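Side-chain contacts in ofchtiv-allosamidin (PDB 6JMB), which probably hydrolyses the beta-1,4 links of chitin as a group IV insect chitinase, and here holds the inhibitor allosamidin in its active-site cleft: residues W13-Y16 with G21-D24; L36-I41 with E55-R60; P276-S281 with Y286-Y291. All coordinates share one frame; numbering follows the deposited sequence.

Contact 1: residues W13-Y16 with G21-D24; sequences WATY and GKFD. With NAA (2-acetamido-2-deoxy-beta-D-allopyranose), chain B.
Thr-15 and Asp-24 meet through their side chains, with Lys-22 folded in beside them. The Thr-15 hydroxyl OG1 stands opposite its own backbone N (chi1 -173°), which turns it to the returning part of the same loop, where it donates to Asp-24 OD1 at 2.7 Å. It comes in from above the carboxylate plane, while Lys-22 NZ takes the syn lone pair of the same oxygen in a 3.0 Å salt bridge; two donors therefore grip OD1. The lysine chain runs extended alongside the threonine and bends only at its last torsion (chi4 62°), which brings NZ into the carbonyl plane of Thr-15 O, on a lone pair, at 2.8 Å. The ammonium thus ties a carboxylate to the last turn of a 3-10 segment. Backbone Phe-23 N donates to Ala-14 O at 3.2 Å, and Ala-14 CB rests against Phe-23 CB. The Phe-23 ring turns away to meet Phe-352 edge-to-face. One Trp-13 indole face is covered by the acetamido group and O3 of NAA, with N2 4.0 Å above the ring centre. This is the loop after strand 5-11 of the family 18 TIM barrel, folded back beside a tryptophan lining the glycan-binding cleft.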
loop_
_atom_site.group_PDB
_atom_site.type_symbol
_atom_site.label_atom_id
_atom_site.label_comp_id
_atom_site.label_asym_id
_atom_site.label_seq_id
_atom_site.Cartn_x
_atom_site.Cartn_y
_atom_site.Cartn_z
ATOM N N TRP A 13 -12.915 -0.532 -5.940
ATOM C CA TRP A 13 -14.180 0.058 -5.520
ATOM C C TRP A 13 -14.259 1.548 -5.831
ATOM O O TRP A 13 -15.332 2.144 -5.674
ATOM C CB TRP A 13 -14.402 -0.193 -4.020
ATOM C CG TRP A 13 -13.233 0.216 -3.182
ATOM C CD1 TRP A 13 -13.035 1.428 -2.596
ATOM C CD2 TRP A 13 -12.089 -0.585 -2.847
ATOM N NE1 TRP A 13 -11.842 1.435 -1.913
ATOM C CE2 TRP A 13 -11.241 0.212 -2.057
ATOM C CE3 TRP A 13 -11.703 -1.899 -3.140
ATOM C CZ2 TRP A 13 -10.029 -0.258 -1.554
ATOM C CZ3 TRP A 13 -10.496 -2.364 -2.641
ATOM C CH2 TRP A 13 -9.675 -1.544 -1.857
ATOM N N ALA A 14 -13.161 2.168 -6.277
ATOM C CA ALA A 14 -13.206 3.580 -6.645
ATOM C C ALA A 14 -14.097 3.846 -7.849
ATOM O O ALA A 14 -14.428 5.010 -8.117
ATOM C CB ALA A 14 -11.788 4.093 -6.914
ATOM N N THR A 15 -14.495 2.804 -8.575
ATOM C CA THR A 15 -15.424 2.987 -9.679
ATOM C C THR A 15 -16.778 3.497 -9.208
ATOM O O THR A 15 -17.514 4.089 -10.006
ATOM C CB THR A 15 -15.574 1.679 -10.462
ATOM O OG1 THR A 15 -16.366 1.916 -11.634
ATOM C CG2 THR A 15 -16.250 0.607 -9.610
ATOM N N TYR A 16 -17.118 3.300 -7.936
ATOM C CA TYR A 16 -18.403 3.735 -7.402
ATOM C C TYR A 16 -18.394 5.175 -6.912
ATOM O O TYR A 16 -19.461 5.703 -6.569
ATOM C CB TYR A 16 -18.853 2.813 -6.265
ATOM C CG TYR A 16 -19.033 1.385 -6.697
ATOM C CD1 TYR A 16 -20.010 1.038 -7.620
ATOM C CD2 TYR A 16 -18.208 0.383 -6.205
ATOM C CE1 TYR A 16 -20.174 -0.268 -8.026
ATOM C CE2 TYR A 16 -18.363 -0.929 -6.607
ATOM C CZ TYR A 16 -19.341 -1.247 -7.522
ATOM O OH TYR A 16 -19.508 -2.549 -7.925
ATOM N N GLY A 21 -14.281 12.147 -8.620
ATOM C CA GLY A 21 -13.619 11.120 -7.837
ATOM C C GLY A 21 -13.687 9.740 -8.458
ATOM O O GLY A 21 -12.931 8.845 -8.072
ATOM N N LYS A 22 -14.594 9.551 -9.413
ATOM C CA LYS A 22 -14.771 8.248 -10.044
ATOM C C LYS A 22 -13.498 7.844 -10.774
ATOM O O LYS A 22 -12.941 8.622 -11.551
ATOM C CB LYS A 22 -15.931 8.318 -11.037
ATOM C CG LYS A 22 -16.288 6.983 -11.671
ATOM C CD LYS A 22 -17.527 7.123 -12.551
ATOM C CE LYS A 22 -17.719 5.922 -13.462
ATOM N NZ LYS A 22 -17.935 4.661 -12.705
ATOM N N PHE A 23 -13.029 6.625 -10.519
ATOM C CA PHE A 23 -11.795 6.146 -11.136
ATOM C C PHE A 23 -12.031 4.708 -11.567
ATOM O O PHE A 23 -12.170 3.819 -10.722
ATOM C CB PHE A 23 -10.614 6.254 -10.166
ATOM C CG PHE A 23 -9.269 5.998 -10.800
ATOM C CD1 PHE A 23 -8.865 4.709 -11.110
ATOM C CD2 PHE A 23 -8.398 7.044 -11.053
ATOM C CE1 PHE A 23 -7.625 4.470 -11.681
ATOM C CE2 PHE A 23 -7.158 6.815 -11.618
ATOM C CZ PHE A 23 -6.771 5.526 -11.932
ATOM N N ASP A 24 -12.083 4.494 -12.876
ATOM C CA ASP A 24 -12.346 3.205 -13.494
ATOM C C ASP A 24 -11.052 2.640 -14.066
ATOM O O ASP A 24 -10.010 3.307 -14.096
ATOM C CB ASP A 24 -13.356 3.361 -14.640
ATOM C CG ASP A 24 -14.657 4.004 -14.205
ATOM O OD1 ASP A 24 -15.082 3.788 -13.058
ATOM O OD2 ASP A 24 -15.263 4.726 -15.029
HETATM C C1 NAA B . -12.733 0.347 2.123
HETATM C C2 NAA B . -14.040 -0.390 1.870
HETATM C C3 NAA B . -15.145 0.568 1.521
HETATM C C4 NAA B . -15.321 1.655 2.526
HETATM C C5 NAA B . -13.982 2.359 2.773
HETATM C C6 NAA B . -14.025 3.298 3.922
HETATM C C7 NAA B . -13.559 -2.748 0.924
HETATM C C8 NAA B . -13.321 -3.663 -0.290
HETATM N N2 NAA B . -13.816 -1.289 0.709
HETATM O O3 NAA B . -14.753 1.226 0.297
HETATM O O4 NAA B . -16.219 2.622 1.963
HETATM O O5 NAA B . -12.924 1.395 3.158
HETATM O O6 NAA B . -12.671 3.358 4.407
HETATM O O7 NAA B . -13.545 -3.202 2.052
#

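Contact 2: residues L36-I41 with E55-R60; sequences LVYAFI and ELDVER. With AMI (allosamizoline), chain C.
Tyr-38 reaches out from strand 35-43 of the family 18 TIM barrel to Asp-57 on helix 54-59, joining the barrel wall to a short helix outside it. The direct polar link is one hydrogen bond, Tyr-38 OH to Asp-57 OD1, 2.6 Å. With CG trans to the backbone N (chi1 -168°), the phenol is aimed at the helix. OD1 lies at the ring edge, in its plane, and is met on the anti side, 28° out of the carboxylate plane; ring and carboxylate planes stand 75° apart. Asn-62 ND2 also bonds to Tyr-38 OH, and Asp-57 OD2 to the backbone N of Asp-53, so both oxygens of this buried carboxylate have partners. Van der Waals contact between the segments is slight: Leu-56 CG lies 4.3 Å from Tyr-38 OH. Phe-63 and Phe-66 of helix 62-67 meet the tyrosine ring. Phe-40, which follows a cis peptide bond, points its side chain away from the helix, and CE2 comes 3.6 Å from AMI O3. The outer polar network and the inhibitor pocket thus share one strand. A bridging water completes the link, donating to Phe-40 O and to Asp-57 OD2, at 2.7 Å each.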
loop_
_atom_site.group_PDB
_atom_site.type_symbol
_atom_site.label_atom_id
_atom_site.label_comp_id
_atom_site.label_asym_id
_atom_site.label_seq_id
_atom_site.Cartn_x
_atom_site.Cartn_y
_atom_site.Cartn_z
ATOM N N LEU A 36 0.752 -3.740 -12.170
ATOM C CA LEU A 36 -0.529 -3.178 -11.762
ATOM C C LEU A 36 -1.306 -4.265 -11.039
ATOM O O LEU A 36 -1.399 -5.394 -11.534
ATOM C CB LEU A 36 -1.311 -2.652 -12.976
ATOM C CG LEU A 36 -1.162 -1.138 -13.179
ATOM C CD1 LEU A 36 -1.395 -0.727 -14.627
ATOM C CD2 LEU A 36 -2.142 -0.414 -12.256
ATOM N N VAL A 37 -1.833 -3.944 -9.859
ATOM C CA VAL A 37 -2.397 -4.948 -8.960
ATOM C C VAL A 37 -3.866 -4.636 -8.695
ATOM O O VAL A 37 -4.202 -3.543 -8.226
ATOM C CB VAL A 37 -1.604 -5.045 -7.647
ATOM C CG1 VAL A 37 -2.077 -6.244 -6.853
ATOM C CG2 VAL A 37 -0.105 -5.145 -7.933
ATOM N N TYR A 38 -4.736 -5.611 -8.973
ATOM C CA TYR A 38 -6.180 -5.484 -8.784
ATOM C C TYR A 38 -6.522 -5.831 -7.337
ATOM O O TYR A 38 -6.415 -6.991 -6.928
ATOM C CB TYR A 38 -6.873 -6.456 -9.736
ATOM C CG TYR A 38 -8.374 -6.297 -9.898
ATOM C CD1 TYR A 38 -9.273 -6.730 -8.919
ATOM C CD2 TYR A 38 -8.889 -5.756 -11.062
ATOM C CE1 TYR A 38 -10.650 -6.581 -9.091
ATOM C CE2 TYR A 38 -10.258 -5.613 -11.248
ATOM C CZ TYR A 38 -11.126 -6.026 -10.265
ATOM O OH TYR A 38 -12.480 -5.872 -10.466
ATOM N N ALA A 39 -6.959 -4.846 -6.563
ATOM C CA ALA A 39 -7.330 -5.066 -5.168
ATOM C C ALA A 39 -8.845 -4.972 -5.047
ATOM O O ALA A 39 -9.431 -3.996 -5.522
ATOM C CB ALA A 39 -6.693 -3.989 -4.287
ATOM N N PHE A 40 -9.501 -5.959 -4.422
ATOM C CA PHE A 40 -8.957 -7.191 -3.846
ATOM C C PHE A 40 -9.894 -8.340 -4.200
ATOM O O PHE A 40 -11.109 -8.128 -4.380
ATOM C CB PHE A 40 -8.967 -7.130 -2.314
ATOM C CG PHE A 40 -7.902 -6.264 -1.719
ATOM C CD1 PHE A 40 -6.585 -6.657 -1.752
ATOM C CD2 PHE A 40 -8.233 -5.078 -1.081
ATOM C CE1 PHE A 40 -5.597 -5.868 -1.188
ATOM C CE2 PHE A 40 -7.252 -4.279 -0.511
ATOM C CZ PHE A 40 -5.930 -4.677 -0.568
ATOM N N ILE A 41 -9.352 -9.549 -4.253
ATOM C CA ILE A 41 -10.145 -10.757 -4.113
ATOM C C ILE A 41 -10.015 -11.258 -2.680
ATOM O O ILE A 41 -9.213 -10.757 -1.892
ATOM C CB ILE A 41 -9.760 -11.851 -5.140
ATOM C CG1 ILE A 41 -8.316 -12.320 -4.930
ATOM C CG2 ILE A 41 -10.000 -11.358 -6.563
ATOM C CD1 ILE A 41 -7.957 -13.559 -5.750
ATOM N N GLU A 55 -20.461 -8.591 -9.240
ATOM C CA GLU A 55 -21.162 -7.780 -10.232
ATOM C C GLU A 55 -20.181 -6.934 -11.036
ATOM O O GLU A 55 -20.281 -6.853 -12.264
ATOM C CB GLU A 55 -22.222 -6.909 -9.556
ATOM C CG GLU A 55 -22.980 -5.966 -10.503
ATOM C CD GLU A 55 -23.836 -6.692 -11.527
ATOM O OE1 GLU A 55 -24.145 -7.886 -11.326
ATOM O OE2 GLU A 55 -24.208 -6.056 -12.537
ATOM N N LEU A 56 -19.209 -6.321 -10.358
ATOM C CA LEU A 56 -18.173 -5.547 -11.036
ATOM C C LEU A 56 -17.121 -6.460 -11.658
ATOM O O LEU A 56 -16.850 -6.387 -12.866
ATOM C CB LEU A 56 -17.508 -4.612 -10.020
ATOM C CG LEU A 56 -16.281 -3.834 -10.500
ATOM C CD1 LEU A 56 -16.689 -2.860 -11.601
ATOM C CD2 LEU A 56 -15.628 -3.093 -9.334
ATOM N N ASP A 57 -16.525 -7.331 -10.833
ATOM C CA ASP A 57 -15.336 -8.076 -11.234
ATOM C C ASP A 57 -15.638 -9.027 -12.382
ATOM O O ASP A 57 -14.809 -9.215 -13.280
ATOM C CB ASP A 57 -14.808 -8.917 -10.058
ATOM C CG ASP A 57 -14.566 -8.119 -8.772
ATOM O OD1 ASP A 57 -14.146 -6.942 -8.831
ATOM O OD2 ASP A 57 -14.783 -8.696 -7.678
ATOM N N VAL A 58 -16.790 -9.689 -12.323
ATOM C CA VAL A 58 -17.131 -10.782 -13.230
ATOM C C VAL A 58 -18.200 -10.362 -14.238
ATOM O O VAL A 58 -17.949 -10.341 -15.444
ATOM C CB VAL A 58 -17.543 -12.052 -12.449
ATOM C CG1 VAL A 58 -17.871 -13.187 -13.407
ATOM C CG2 VAL A 58 -16.438 -12.464 -11.469
ATOM N N GLU A 59 -19.390 -9.992 -13.755
ATOM C CA GLU A 59 -20.507 -9.702 -14.655
ATOM C C GLU A 59 -20.208 -8.510 -15.562
ATOM O O GLU A 59 -20.503 -8.545 -16.764
ATOM C CB GLU A 59 -21.782 -9.468 -13.842
ATOM C CG GLU A 59 -22.987 -9.032 -14.667
ATOM C CD GLU A 59 -23.334 -10.017 -15.768
ATOM O OE1 GLU A 59 -23.187 -11.240 -15.550
ATOM O OE2 GLU A 59 -23.757 -9.566 -16.853
ATOM N N ARG A 60 -19.622 -7.450 -15.014
ATOM C CA ARG A 60 -19.265 -6.280 -15.805
ATOM C C ARG A 60 -17.862 -6.365 -16.391
ATOM O O ARG A 60 -17.400 -5.391 -16.995
ATOM C CB ARG A 60 -19.443 -4.999 -14.982
ATOM C CG ARG A 60 -20.903 -4.755 -14.589
ATOM C CD ARG A 60 -21.067 -3.598 -13.622
ATOM N NE ARG A 60 -20.684 -2.321 -14.217
ATOM C CZ ARG A 60 -20.328 -1.242 -13.525
ATOM N NH1 ARG A 60 -20.273 -1.275 -12.199
ATOM N NH2 ARG A 60 -19.991 -0.132 -14.167
HETATM C C1 AMI C . -3.050 -1.164 2.616
HETATM C C2 AMI C . -3.911 -2.490 2.594
HETATM C C3 AMI C . -5.225 -2.051 2.178
HETATM C C4 AMI C . -5.356 -0.580 2.750
HETATM C C5 AMI C . -4.071 -0.023 2.357
HETATM C C6 AMI C . -3.699 1.292 3.135
HETATM C C7 AMI C . -2.320 -2.567 1.058
HETATM C C8 AMI C . -1.629 -4.505 -0.440
HETATM C C9 AMI C . -0.414 -2.255 -0.614
HETATM N N2 AMI C . -3.326 -3.278 1.730
HETATM N N7 AMI C . -1.458 -3.115 0.004
HETATM O O3 AMI C . -6.230 -2.946 2.654
HETATM O O4 AMI C . -6.370 0.212 2.147
HETATM O O6 AMI C . -3.778 1.030 4.521
HETATM O O7 AMI C . -2.169 -1.278 1.475
HETATM O O HOH W 1 -12.739 -9.473 -6.069
#

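Contact 3: residues P276-S281 with Y286-Y291; sequences PYTAES and YNEFCY. With NAA (2-acetamido-2-deoxy-beta-D-allopyranose), chain B.
A single buried carboxylate, that of Glu-288, pins the loop ahead of strand 283-285 to the first turn of helix 286-295. Its CG lies opposite the carbonyl carbon (chi1 -64°), and the extended chain carries both oxygens into the bend at 276-278. OE2 accepts two backbone N-H groups: Tyr-277 N at 2.7 Å, nearly in line with the C-O bond, and Thr-278 N at 2.8 Å, from the syn side and 24° out of the carboxylate plane. OE1 offers its syn lone pair to Thr-278 OG1 at 2.6 Å and also accepts from Gly-285 N. Both segments lie between strands 243-256 and 341-345 of the TIM barrel, consistent with the alpha+beta insertion domain of many family 18 chitinases, and the same loop places Glu-280 OE1 3.4 Å from NAA C6. Replacing Glu-288 by an alanine removes this acceptor, and the N-H groups of Tyr-277, Thr-278 and Gly-285 and the threonine hydroxyl would probably lack their mate. The Pro-276 ring runs alongside the acid the other way, its CD 3.4 Å from Glu-288 OE2; the planes of the Tyr-277 ring and the carboxylate are 19° apart, with CD2 4.0 Å from Glu-288 CG.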
loop_
_atom_site.group_PDB
_atom_site.type_symbol
_atom_site.label_atom_id
_atom_site.label_comp_id
_atom_site.label_asym_id
_atom_site.label_seq_id
_atom_site.Cartn_x
_atom_site.Cartn_y
_atom_site.Cartn_z
ATOM N N PRO A 276 -14.385 14.396 -0.062
ATOM C CA PRO A 276 -15.759 14.364 -0.602
ATOM C C PRO A 276 -16.106 13.074 -1.324
ATOM O O PRO A 276 -17.292 12.726 -1.405
ATOM C CB PRO A 276 -15.819 15.574 -1.548
ATOM C CG PRO A 276 -14.465 16.203 -1.536
ATOM C CD PRO A 276 -13.519 15.375 -0.739
ATOM N N TYR A 277 -15.117 12.356 -1.860
ATOM C CA TYR A 277 -15.343 11.130 -2.615
ATOM C C TYR A 277 -14.993 9.870 -1.841
ATOM O O TYR A 277 -15.730 8.884 -1.914
ATOM C CB TYR A 277 -14.542 11.159 -3.928
ATOM C CG TYR A 277 -14.749 12.429 -4.721
ATOM C CD1 TYR A 277 -15.971 12.697 -5.328
ATOM C CD2 TYR A 277 -13.729 13.364 -4.857
ATOM C CE1 TYR A 277 -16.175 13.860 -6.046
ATOM C CE2 TYR A 277 -13.923 14.533 -5.576
ATOM C CZ TYR A 277 -15.151 14.774 -6.165
ATOM O OH TYR A 277 -15.354 15.933 -6.883
ATOM N N THR A 278 -13.877 9.874 -1.104
ATOM C CA THR A 278 -13.526 8.723 -0.279
ATOM C C THR A 278 -14.444 8.608 0.933
ATOM O O THR A 278 -14.726 7.493 1.389
ATOM C CB THR A 278 -12.051 8.797 0.126
ATOM O OG1 THR A 278 -11.773 10.078 0.697
ATOM C CG2 THR A 278 -11.153 8.598 -1.099
ATOM N N ALA A 279 -14.898 9.742 1.472
ATOM C CA ALA A 279 -16.016 9.801 2.421
ATOM C C ALA A 279 -15.798 8.959 3.680
ATOM O O ALA A 279 -16.704 8.264 4.144
ATOM C CB ALA A 279 -17.345 9.455 1.743
ATOM N N GLU A 280 -14.603 9.039 4.262
ATOM C CA GLU A 280 -14.304 8.329 5.505
ATOM C C GLU A 280 -13.474 9.241 6.396
ATOM O O GLU A 280 -12.329 9.558 6.062
ATOM C CB GLU A 280 -13.552 7.029 5.224
ATOM C CG GLU A 280 -13.444 6.110 6.430
ATOM C CD GLU A 280 -14.799 5.671 6.944
ATOM O OE1 GLU A 280 -15.651 5.279 6.119
ATOM O OE2 GLU A 280 -15.014 5.722 8.174
ATOM N N SER A 281 -14.038 9.661 7.528
ATOM C CA SER A 281 -13.286 10.482 8.467
ATOM C C SER A 281 -11.993 9.777 8.855
ATOM O O SER A 281 -11.985 8.580 9.153
ATOM C CB SER A 281 -14.123 10.751 9.717
ATOM O OG SER A 281 -15.297 11.475 9.394
ATOM N N TYR A 286 -4.868 12.098 -1.964
ATOM C CA TYR A 286 -4.086 13.247 -2.415
ATOM C C TYR A 286 -4.887 14.112 -3.383
ATOM O O TYR A 286 -4.837 15.346 -3.302
ATOM C CB TYR A 286 -2.753 12.821 -3.045
ATOM C CG TYR A 286 -1.998 14.011 -3.589
ATOM C CD1 TYR A 286 -1.310 14.865 -2.737
ATOM C CD2 TYR A 286 -2.023 14.318 -4.949
ATOM C CE1 TYR A 286 -0.638 15.978 -3.227
ATOM C CE2 TYR A 286 -1.363 15.431 -5.446
ATOM C CZ TYR A 286 -0.670 16.249 -4.579
ATOM O OH TYR A 286 -0.006 17.364 -5.060
ATOM N N ASN A 287 -5.622 13.486 -4.311
ATOM C CA ASN A 287 -6.454 14.248 -5.241
ATOM C C ASN A 287 -7.409 15.160 -4.487
ATOM O O ASN A 287 -7.573 16.336 -4.840
ATOM C CB ASN A 287 -7.219 13.314 -6.190
ATOM C CG ASN A 287 -8.197 12.386 -5.471
ATOM O OD1 ASN A 287 -7.897 11.826 -4.413
ATOM N ND2 ASN A 287 -9.374 12.200 -6.071
ATOM N N GLU A 288 -8.013 14.646 -3.419
ATOM C CA GLU A 288 -8.967 15.432 -2.650
ATOM C C GLU A 288 -8.266 16.521 -1.860
ATOM O O GLU A 288 -8.742 17.659 -1.808
ATOM C CB GLU A 288 -9.739 14.511 -1.711
ATOM C CG GLU A 288 -10.590 13.484 -2.432
ATOM C CD GLU A 288 -11.185 12.462 -1.499
ATOM O OE1 GLU A 288 -10.435 11.863 -0.696
ATOM O OE2 GLU A 288 -12.416 12.253 -1.566
ATOM N N PHE A 289 -7.129 16.204 -1.245
ATOM C CA PHE A 289 -6.527 17.176 -0.345
ATOM C C PHE A 289 -5.758 18.260 -1.084
ATOM O O PHE A 289 -5.771 19.424 -0.661
ATOM C CB PHE A 289 -5.660 16.518 0.727
ATOM C CG PHE A 289 -5.412 17.425 1.895
ATOM C CD1 PHE A 289 -6.489 17.926 2.613
ATOM C CD2 PHE A 289 -4.129 17.817 2.243
ATOM C CE1 PHE A 289 -6.296 18.794 3.676
ATOM C CE2 PHE A 289 -3.919 18.684 3.318
ATOM C CZ PHE A 289 -5.012 19.171 4.033
ATOM N N CYS A 290 -5.083 17.919 -2.185
ATOM C CA CYS A 290 -4.437 18.969 -2.960
ATOM C C CYS A 290 -5.462 19.973 -3.465
ATOM O O CYS A 290 -5.200 21.182 -3.490
ATOM C CB CYS A 290 -3.587 18.378 -4.092
ATOM S SG CYS A 290 -4.429 17.708 -5.566
ATOM N N TYR A 291 -6.651 19.498 -3.833
ATOM C CA TYR A 291 -7.695 20.408 -4.279
ATOM C C TYR A 291 -8.184 21.282 -3.132
ATOM O O TYR A 291 -8.349 22.498 -3.297
ATOM C CB TYR A 291 -8.845 19.614 -4.889
ATOM C CG TYR A 291 -9.912 20.489 -5.493
ATOM C CD1 TYR A 291 -9.718 21.105 -6.721
ATOM C CD2 TYR A 291 -11.108 20.706 -4.827
ATOM C CE1 TYR A 291 -10.699 21.914 -7.273
ATOM C CE2 TYR A 291 -12.090 21.511 -5.366
ATOM C CZ TYR A 291 -11.880 22.109 -6.586
ATOM O OH TYR A 291 -12.861 22.910 -7.124
HETATM C C1 NAA B . -12.733 0.347 2.123
HETATM C C2 NAA B . -14.040 -0.390 1.870
HETATM C C3 NAA B . -15.145 0.568 1.521
HETATM C C4 NAA B . -15.321 1.655 2.526
HETATM C C5 NAA B . -13.982 2.359 2.773
HETATM C C6 NAA B . -14.025 3.298 3.922
HETATM C C7 NAA B . -13.559 -2.748 0.924
HETATM C C8 NAA B . -13.321 -3.663 -0.290
HETATM N N2 NAA B . -13.816 -1.289 0.709
HETATM O O3 NAA B . -14.753 1.226 0.297
HETATM O O4 NAA B . -16.219 2.622 1.963
HETATM O O5 NAA B . -12.924 1.395 3.158
HETATM O O6 NAA B . -12.671 3.358 4.407
HETATM O O7 NAA B . -13.545 -3.202 2.052
#

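Overall arrangement
Along the chain the contacts come in series: contact 1 in the loop between strands 5-11 and 35-43, parallel neighbours in the barrel, contact 2 from strand 35-43 to helix 54-59, and contact 3 far later, around helix 286-295. Contact 1 touches both others, its centre about 12 Å from that of contact 2 and about 13 Å from that of contact 3. Thr-15 and Tyr-16 pack on Leu-56, Trp-13 on Ala-39 and Phe-40, and Gly-21 on Tyr-277. Contacts 2 and 3 do not touch; their centres are about 23 Å apart. Each contact carries a pocket residue, Trp-13, Phe-40 or Glu-280, so early and late parts of the chain converge on the bound allosamidin.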